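Local coordinates for protein malonyl-CoA decarboxylase (Rhodopseudomonas palustris, PDB 4KSA) that probably catalyses the decarboxylation of malonyl-CoA to acetyl-CoA and carbon dioxide, at residues S306-E318 with Y364-P378. Numbering follows the deposited sequence.
Sequences SPVPGFAKWLKRE and YFLQAKGPNGRPLDP
Asp-377 OD2 is bridged across the two segments to the backbone O of Pro-307 by one water, which donates to both and lies 2.7 Å from Asp-377 OD2. The same OD2 also weakly caps Ala-380 N at the start of helix 378-385. The other carboxylate oxygen, OD1, takes a weak bond of 3.4 Å from Tyr-364 OH. Asp-377 thus holds to the loop before helix 311-320 through the water, and only weakly to Tyr-364.

Tyr-364 fills the middle of the contact. Its CG is anti to the backbone N (chi1 172°), which lays the ring against Phe-311 and Trp-314, both on the same side of its plane. Phe-311 turns an edge to the tyrosine face in an offset edge-to-face pair, with planes at 60°. Tyr-364 CB lies over the six-membered ring of Trp-314, 4.0 Å from its centroid, as a CH-pi contact. Val-308 CG1 meets the tyrosine edge at CE2 (3.4 Å) and also packs on Phe-365 CZ. Leu-376 CD1 reaches Trp-314 CD1 at 3.6 Å.

The aromatic cluster joins the first turn of helix 311-320 to the C-terminal end of helix 347-367. Phe-365 continues onto strand 411-416 of the mixed sheet, and Phe-311 touches helix 401-407.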
ATOM      1  N   SER A 306     -21.669 -13.865 -26.288  1.00 48.51           N
ATOM      2  CA  SER A 306     -21.360 -12.773 -27.185  1.00 49.78           C
ATOM      3  C   SER A 306     -22.374 -12.437 -28.273  1.00 49.90           C
ATOM      4  O   SER A 306     -23.311 -13.189 -28.542  1.00 50.21           O
ATOM      5  CB  SER A 306     -20.018 -13.070 -27.855  1.00 49.84           C
ATOM      6  OG  SER A 306     -19.075 -13.557 -26.908  1.00 53.25           O
ATOM      7  N   PRO A 307     -22.223 -11.254 -28.873  1.00 49.43           N
ATOM      8  CA  PRO A 307     -23.093 -10.794 -29.952  1.00 48.89           C
ATOM      9  C   PRO A 307     -22.328 -11.091 -31.236  1.00 48.71           C
ATOM     10  O   PRO A 307     -21.166 -11.501 -31.182  1.00 46.44           O
ATOM     11  CB  PRO A 307     -23.225  -9.301 -29.680  1.00 48.88           C
ATOM     12  CG  PRO A 307     -21.907  -8.963 -29.142  1.00 49.69           C
ATOM     13  CD  PRO A 307     -21.631 -10.100 -28.176  1.00 49.35           C
ATOM     14  N   VAL A 308     -22.971 -10.909 -32.381  1.00 49.01           N
ATOM     15  CA  VAL A 308     -22.304 -11.167 -33.649  1.00 49.53           C
ATOM     16  C   VAL A 308     -22.602  -9.986 -34.537  1.00 52.52           C
ATOM     17  O   VAL A 308     -23.263 -10.117 -35.562  1.00 52.37           O
ATOM     18  CB  VAL A 308     -22.831 -12.450 -34.327  1.00 47.50           C
ATOM     19  CG1 VAL A 308     -21.974 -12.783 -35.542  1.00 43.85           C
ATOM     20  CG2 VAL A 308     -22.855 -13.598 -33.324  1.00 43.46           C
ATOM     21  N   PRO A 309     -22.113  -8.798 -34.147  1.00 56.58           N
ATOM     22  CA  PRO A 309     -22.358  -7.600 -34.950  1.00 56.59           C
ATOM     23  C   PRO A 309     -21.731  -7.817 -36.313  1.00 56.56           C
ATOM     24  O   PRO A 309     -20.651  -8.390 -36.423  1.00 56.77           O
ATOM     25  CB  PRO A 309     -21.666  -6.509 -34.137  1.00 56.49           C
ATOM     26  CG  PRO A 309     -20.470  -7.228 -33.597  1.00 56.51           C
ATOM     27  CD  PRO A 309     -21.067  -8.542 -33.132  1.00 57.31           C
ATOM     28  N   GLY A 310     -22.411  -7.402 -37.364  1.00 56.94           N
ATOM     29  CA  GLY A 310     -21.817  -7.602 -38.667  1.00 57.70           C
ATOM     30  C   GLY A 310     -22.211  -8.890 -39.353  1.00 57.38           C
ATOM     31  O   GLY A 310     -21.771  -9.129 -40.479  1.00 57.47           O
ATOM     32  N   PHE A 311     -23.005  -9.733 -38.686  1.00 56.90           N
ATOM     33  CA  PHE A 311     -23.473 -10.972 -39.320  1.00 55.23           C
ATOM     34  C   PHE A 311     -24.569 -10.543 -40.279  1.00 54.74           C
ATOM     35  O   PHE A 311     -24.581 -10.952 -41.439  1.00 53.75           O
ATOM     36  CB  PHE A 311     -24.057 -11.963 -38.310  1.00 53.52           C
ATOM     37  CG  PHE A 311     -24.714 -13.173 -38.951  1.00 50.09           C
ATOM     38  CD1 PHE A 311     -23.980 -14.051 -39.737  1.00 49.35           C
ATOM     39  CD2 PHE A 311     -26.078 -13.422 -38.771  1.00 49.88           C
ATOM     40  CE1 PHE A 311     -24.595 -15.166 -40.341  1.00 49.22           C
ATOM     41  CE2 PHE A 311     -26.697 -14.529 -39.368  1.00 48.39           C
ATOM     42  CZ  PHE A 311     -25.955 -15.399 -40.152  1.00 47.74           C
ATOM     43  N   ALA A 312     -25.476  -9.702 -39.788  1.00 54.43           N
ATOM     44  CA  ALA A 312     -26.570  -9.205 -40.610  1.00 56.45           C
ATOM     45  C   ALA A 312     -26.036  -8.534 -41.873  1.00 57.96           C
ATOM     46  O   ALA A 312     -26.490  -8.815 -42.990  1.00 58.04           O
ATOM     47  CB  ALA A 312     -27.412  -8.219 -39.817  1.00 56.27           C
ATOM     48  N   LYS A 313     -25.065  -7.646 -41.690  1.00 59.37           N
ATOM     49  CA  LYS A 313     -24.480  -6.930 -42.811  1.00 60.34           C
ATOM     50  C   LYS A 313     -23.899  -7.914 -43.813  1.00 58.83           C
ATOM     51  O   LYS A 313     -24.082  -7.773 -45.024  1.00 58.93           O
ATOM     52  CB  LYS A 313     -23.380  -5.976 -42.322  1.00 63.78           C
ATOM     53  CG  LYS A 313     -23.785  -5.063 -41.157  1.00 68.34           C
ATOM     54  CD  LYS A 313     -22.869  -3.830 -41.081  1.00 70.91           C
ATOM     55  CE  LYS A 313     -23.061  -3.010 -39.794  1.00 71.82           C
ATOM     56  NZ  LYS A 313     -22.313  -3.573 -38.615  1.00 72.49           N
ATOM     57  N   TRP A 314     -23.201  -8.916 -43.301  1.00 57.29           N
ATOM     58  CA  TRP A 314     -22.585  -9.919 -44.153  1.00 56.93           C
ATOM     59  C   TRP A 314     -23.624 -10.712 -44.932  1.00 58.48           C
ATOM     60  O   TRP A 314     -23.459 -10.933 -46.127  1.00 57.52           O
ATOM     61  CB  TRP A 314     -21.751 -10.885 -43.317  1.00 54.67           C
ATOM     62  CG  TRP A 314     -21.161 -12.003 -44.115  1.00 52.99           C
ATOM     63  CD1 TRP A 314     -20.047 -11.952 -44.894  1.00 52.54           C
ATOM     64  CD2 TRP A 314     -21.658 -13.345 -44.212  1.00 53.35           C
ATOM     65  NE1 TRP A 314     -19.815 -13.177 -45.477  1.00 51.09           N
ATOM     66  CE2 TRP A 314     -20.792 -14.050 -45.080  1.00 51.75           C
ATOM     67  CE3 TRP A 314     -22.765 -14.016 -43.665  1.00 52.97           C
ATOM     68  CZ2 TRP A 314     -20.980 -15.399 -45.394  1.00 51.58           C
ATOM     69  CZ3 TRP A 314     -22.953 -15.357 -43.980  1.00 53.69           C
ATOM     70  CH2 TRP A 314     -22.066 -16.032 -44.846  1.00 52.65           C
ATOM     71  N   LEU A 315     -24.683 -11.146 -44.243  1.00 60.97           N
ATOM     72  CA  LEU A 315     -25.761 -11.935 -44.851  1.00 62.33           C
ATOM     73  C   LEU A 315     -26.416 -11.175 -45.988  1.00 63.28           C
ATOM     74  O   LEU A 315     -26.773 -11.758 -47.006  1.00 62.77           O
ATOM     75  CB  LEU A 315     -26.821 -12.295 -43.806  1.00 61.81           C
ATOM     76  CG  LEU A 315     -27.926 -13.258 -44.261  1.00 61.79           C
ATOM     77  CD1 LEU A 315     -27.294 -14.559 -44.733  1.00 59.96           C
ATOM     78  CD2 LEU A 315     -28.903 -13.521 -43.112  1.00 59.18           C
ATOM     79  N   LYS A 316     -26.579  -9.870 -45.782  1.00 65.66           N
ATOM     80  CA  LYS A 316     -27.157  -8.958 -46.769  1.00 66.70           C
ATOM     81  C   LYS A 316     -26.322  -9.048 -48.035  1.00 67.48           C
ATOM     82  O   LYS A 316     -26.827  -9.319 -49.115  1.00 68.88           O
ATOM     83  CB  LYS A 316     -27.106  -7.529 -46.224  1.00 67.21           C
ATOM     84  CG  LYS A 316     -27.220  -6.429 -47.260  1.00 69.07           C
ATOM     85  CD  LYS A 316     -28.637  -6.290 -47.792  1.00 71.21           C
ATOM     86  CE  LYS A 316     -28.764  -5.048 -48.674  1.00 72.00           C
ATOM     87  NZ  LYS A 316     -30.023  -5.021 -49.485  1.00 72.13           N
ATOM     88  N   ARG A 317     -25.028  -8.819 -47.878  1.00 68.10           N
ATOM     89  CA  ARG A 317     -24.086  -8.870 -48.982  1.00 68.12           C
ATOM     90  C   ARG A 317     -24.131 -10.222 -49.697  1.00 66.64           C
ATOM     91  O   ARG A 317     -23.970 -10.299 -50.909  1.00 66.29           O
ATOM     92  CB  ARG A 317     -22.679  -8.618 -48.435  1.00 69.57           C
ATOM     93  CG  ARG A 317     -21.571  -8.530 -49.470  1.00 73.03           C
ATOM     94  CD  ARG A 317     -20.230  -8.423 -48.752  1.00 76.68           C
ATOM     95  NE  ARG A 317     -20.337  -7.571 -47.564  1.00 78.41           N
ATOM     96  CZ  ARG A 317     -19.742  -7.831 -46.399  1.00 78.94           C
ATOM     97  NH1 ARG A 317     -18.987  -8.918 -46.263  1.00 76.82           N
ATOM     98  NH2 ARG A 317     -19.931  -7.021 -45.359  1.00 78.58           N
ATOM     99  N   GLU A 318     -24.355 -11.285 -48.939  1.00 65.55           N
ATOM    100  CA  GLU A 318     -24.384 -12.625 -49.507  1.00 65.31           C
ATOM    101  C   GLU A 318     -25.648 -12.849 -50.327  1.00 65.76           C
ATOM    102  O   GLU A 318     -25.645 -13.582 -51.318  1.00 65.34           O
ATOM    103  CB  GLU A 318     -24.296 -13.662 -48.388  1.00 64.55           C
ATOM    104  CG  GLU A 318     -23.780 -15.016 -48.829  1.00 64.65           C
ATOM    105  CD  GLU A 318     -22.443 -14.917 -49.530  1.00 65.81           C
ATOM    106  OE1 GLU A 318     -21.582 -14.154 -49.044  1.00 67.23           O
ATOM    107  OE2 GLU A 318     -22.247 -15.606 -50.557  1.00 66.27           O
ATOM    108  N   TYR A 364     -19.797 -18.026 -42.086  1.00 51.98           N
ATOM    109  CA  TYR A 364     -19.424 -16.668 -41.711  1.00 51.51           C
ATOM    110  C   TYR A 364     -18.218 -16.756 -40.760  1.00 50.27           C
ATOM    111  O   TYR A 364     -17.107 -16.329 -41.076  1.00 49.44           O
ATOM    112  CB  TYR A 364     -20.606 -15.996 -41.006  1.00 51.29           C
ATOM    113  CG  TYR A 364     -20.294 -14.655 -40.397  1.00 52.20           C
ATOM    114  CD1 TYR A 364     -19.825 -13.606 -41.179  1.00 52.85           C
ATOM    115  CD2 TYR A 364     -20.494 -14.425 -39.038  1.00 53.52           C
ATOM    116  CE1 TYR A 364     -19.563 -12.351 -40.629  1.00 52.49           C
ATOM    117  CE2 TYR A 364     -20.238 -13.170 -38.474  1.00 53.39           C
ATOM    118  CZ  TYR A 364     -19.775 -12.139 -39.278  1.00 52.16           C
ATOM    119  OH  TYR A 364     -19.550 -10.895 -38.739  1.00 51.21           O
ATOM    120  N   PHE A 365     -18.452 -17.344 -39.600  1.00 47.85           N
ATOM    121  CA  PHE A 365     -17.422 -17.502 -38.603  1.00 48.30           C
ATOM    122  C   PHE A 365     -16.196 -18.259 -39.070  1.00 49.97           C
ATOM    123  O   PHE A 365     -15.074 -17.800 -38.870  1.00 52.02           O
ATOM    124  CB  PHE A 365     -18.004 -18.200 -37.381  1.00 47.55           C
ATOM    125  CG  PHE A 365     -18.854 -17.313 -36.531  1.00 46.80           C
ATOM    126  CD1 PHE A 365     -20.088 -17.749 -36.068  1.00 46.71           C
ATOM    127  CD2 PHE A 365     -18.395 -16.059 -36.140  1.00 46.24           C
ATOM    128  CE1 PHE A 365     -20.850 -16.953 -35.222  1.00 47.13           C
ATOM    129  CE2 PHE A 365     -19.148 -15.256 -35.295  1.00 45.34           C
ATOM    130  CZ  PHE A 365     -20.377 -15.702 -34.832  1.00 46.40           C
ATOM    131  N   LEU A 366     -16.392 -19.415 -39.692  1.00 51.05           N
ATOM    132  CA  LEU A 366     -15.253 -20.213 -40.122  1.00 53.31           C
ATOM    133  C   LEU A 366     -14.632 -19.891 -41.470  1.00 55.71           C
ATOM    134  O   LEU A 366     -13.465 -20.216 -41.697  1.00 57.29           O
ATOM    135  CB  LEU A 366     -15.607 -21.698 -40.083  1.00 51.86           C
ATOM    136  CG  LEU A 366     -15.552 -22.379 -38.716  1.00 50.92           C
ATOM    137  CD1 LEU A 366     -16.322 -21.592 -37.700  1.00 53.07           C
ATOM    138  CD2 LEU A 366     -16.129 -23.764 -38.832  1.00 53.77           C
ATOM    139  N   GLN A 367     -15.382 -19.246 -42.359  1.00 57.71           N
ATOM    140  CA  GLN A 367     -14.859 -18.941 -43.691  1.00 60.07           C
ATOM    141  C   GLN A 367     -14.705 -17.463 -44.038  1.00 61.21           C
ATOM    142  O   GLN A 367     -13.773 -17.090 -44.742  1.00 61.15           O
ATOM    143  CB  GLN A 367     -15.732 -19.624 -44.751  1.00 61.47           C
ATOM    144  CG  GLN A 367     -15.590 -21.145 -44.818  1.00 64.64           C
ATOM    145  CD  GLN A 367     -16.775 -21.820 -45.505  1.00 68.40           C
ATOM    146  OE1 GLN A 367     -17.246 -21.370 -46.558  1.00 69.76           O
ATOM    147  NE2 GLN A 367     -17.256 -22.913 -44.914  1.00 68.03           N
ATOM    148  N   ALA A 368     -15.610 -16.623 -43.550  1.00 63.49           N
ATOM    149  CA  ALA A 368     -15.552 -15.187 -43.837  1.00 66.57           C
ATOM    150  C   ALA A 368     -14.348 -14.482 -43.200  1.00 69.09           C
ATOM    151  O   ALA A 368     -14.233 -14.405 -41.973  1.00 69.67           O
ATOM    152  CB  ALA A 368     -16.848 -14.515 -43.377  1.00 65.79           C
ATOM    153  N   LYS A 369     -13.454 -13.967 -44.038  1.00 70.60           N
ATOM    154  CA  LYS A 369     -12.280 -13.264 -43.540  1.00 73.81           C
ATOM    155  C   LYS A 369     -12.434 -11.748 -43.689  1.00 75.58           C
ATOM    156  O   LYS A 369     -13.387 -11.269 -44.305  1.00 75.49           O
ATOM    157  CB  LYS A 369     -11.030 -13.746 -44.279  1.00 72.03           C
ATOM    158  CG  LYS A 369     -10.739 -15.212 -44.058  1.00 72.26           C
ATOM    159  CD  LYS A 369     -10.420 -15.481 -42.604  1.00 74.25           C
ATOM    160  CE  LYS A 369     -10.315 -16.972 -42.313  1.00 75.50           C
ATOM    161  NZ  LYS A 369     -11.648 -17.604 -42.076  1.00 77.12           N
ATOM    162  N   GLY A 370     -11.508 -11.002 -43.096  1.00 77.37           N
ATOM    163  CA  GLY A 370     -11.548  -9.557 -43.193  1.00 80.14           C
ATOM    164  C   GLY A 370     -10.674  -9.103 -44.353  1.00 83.17           C
ATOM    165  O   GLY A 370     -10.121  -9.943 -45.073  1.00 82.55           O
ATOM    166  N   PRO A 371     -10.532  -7.782 -44.568  1.00 85.10           N
ATOM    167  CA  PRO A 371      -9.709  -7.253 -45.660  1.00 85.62           C
ATOM    168  C   PRO A 371      -8.260  -7.726 -45.578  1.00 86.62           C
ATOM    169  O   PRO A 371      -7.470  -7.472 -46.486  1.00 86.69           O
ATOM    170  CB  PRO A 371      -9.838  -5.742 -45.487  1.00 85.91           C
ATOM    171  CG  PRO A 371     -10.039  -5.586 -44.006  1.00 85.75           C
ATOM    172  CD  PRO A 371     -11.038  -6.685 -43.722  1.00 86.00           C
ATOM    173  N   ASN A 372      -7.919  -8.402 -44.479  1.00 87.55           N
ATOM    174  CA  ASN A 372      -6.570  -8.935 -44.274  1.00 87.74           C
ATOM    175  C   ASN A 372      -6.593 -10.449 -44.456  1.00 86.25           C
ATOM    176  O   ASN A 372      -6.176 -10.977 -45.488  1.00 87.08           O
ATOM    177  CB  ASN A 372      -6.058  -8.606 -42.866  1.00 89.79           C
ATOM    178  CG  ASN A 372      -5.952  -7.108 -42.616  1.00 93.19           C
ATOM    179  OD1 ASN A 372      -6.958  -6.432 -42.380  1.00 95.05           O
ATOM    180  ND2 ASN A 372      -4.729  -6.580 -42.678  1.00 93.00           N
ATOM    181  N   GLY A 373      -7.090 -11.140 -43.443  1.00 83.68           N
ATOM    182  CA  GLY A 373      -7.172 -12.583 -43.504  1.00 79.57           C
ATOM    183  C   GLY A 373      -7.676 -13.049 -42.162  1.00 77.32           C
ATOM    184  O   GLY A 373      -7.694 -14.243 -41.864  1.00 77.22           O
ATOM    185  N   ARG A 374      -8.090 -12.086 -41.347  1.00 74.78           N
ATOM    186  CA  ARG A 374      -8.581 -12.387 -40.015  1.00 73.31           C
ATOM    187  C   ARG A 374     -10.085 -12.607 -40.012  1.00 70.83           C
ATOM    188  O   ARG A 374     -10.809 -12.067 -40.851  1.00 69.49           O
ATOM    189  CB  ARG A 374      -8.262 -11.241 -39.046  1.00 75.13           C
ATOM    190  CG  ARG A 374      -6.867 -10.638 -39.163  1.00 76.91           C
ATOM    191  CD  ARG A 374      -6.500  -9.860 -37.900  1.00 78.25           C
ATOM    192  NE  ARG A 374      -5.660 -10.642 -36.986  1.00 82.50           N
ATOM    193  CZ  ARG A 374      -6.011 -11.786 -36.388  1.00 83.13           C
ATOM    194  NH1 ARG A 374      -7.209 -12.327 -36.586  1.00 81.90           N
ATOM    195  NH2 ARG A 374      -5.143 -12.404 -35.592  1.00 83.03           N
ATOM    196  N   PRO A 375     -10.578 -13.419 -39.067  1.00 68.21           N
ATOM    197  CA  PRO A 375     -12.021 -13.624 -39.046  1.00 67.03           C
ATOM    198  C   PRO A 375     -12.730 -12.271 -39.125  1.00 65.42           C
ATOM    199  O   PRO A 375     -12.455 -11.358 -38.353  1.00 66.04           O
ATOM    200  CB  PRO A 375     -12.251 -14.370 -37.725  1.00 66.65           C
ATOM    201  CG  PRO A 375     -10.933 -14.248 -36.978  1.00 66.55           C
ATOM    202  CD  PRO A 375      -9.916 -14.252 -38.055  1.00 66.33           C
ATOM    203  N   LEU A 376     -13.630 -12.160 -40.089  1.00 63.55           N
ATOM    204  CA  LEU A 376     -14.387 -10.948 -40.348  1.00 60.81           C
ATOM    205  C   LEU A 376     -15.151 -10.381 -39.149  1.00 58.91           C
ATOM    206  O   LEU A 376     -15.175  -9.164 -38.954  1.00 60.36           O
ATOM    207  CB  LEU A 376     -15.352 -11.219 -41.499  1.00 60.55           C
ATOM    208  CG  LEU A 376     -16.052 -10.117 -42.285  1.00 61.21           C
ATOM    209  CD1 LEU A 376     -17.125 -10.824 -43.085  1.00 62.86           C
ATOM    210  CD2 LEU A 376     -16.693  -9.045 -41.404  1.00 62.53           C
ATOM    211  N   ASP A 377     -15.783 -11.233 -38.348  1.00 56.01           N
ATOM    212  CA  ASP A 377     -16.535 -10.721 -37.203  1.00 54.83           C
ATOM    213  C   ASP A 377     -15.610 -10.193 -36.121  1.00 54.08           C
ATOM    214  O   ASP A 377     -14.784 -10.927 -35.575  1.00 55.81           O
ATOM    215  CB  ASP A 377     -17.446 -11.796 -36.605  1.00 55.26           C
ATOM    216  CG  ASP A 377     -18.162 -11.330 -35.323  1.00 56.06           C
ATOM    217  OD1 ASP A 377     -19.059 -10.457 -35.395  1.00 55.89           O
ATOM    218  OD2 ASP A 377     -17.821 -11.847 -34.236  1.00 55.93           O
ATOM    219  N   PRO A 378     -15.741  -8.904 -35.797  1.00 51.13           N
ATOM    220  CA  PRO A 378     -14.927  -8.242 -34.773  1.00 49.78           C
ATOM    221  C   PRO A 378     -14.939  -8.891 -33.371  1.00 46.98           C
ATOM    222  O   PRO A 378     -13.909  -8.919 -32.698  1.00 47.29           O
ATOM    223  CB  PRO A 378     -15.482  -6.815 -34.766  1.00 49.62           C
ATOM    224  CG  PRO A 378     -16.901  -6.994 -35.252  1.00 50.14           C
ATOM    225  CD  PRO A 378     -16.714  -7.967 -36.376  1.00 49.83           C
TER
HETATM  226  O   HOH W   1     -19.352 -13.042 -32.308  1.00 40.63           O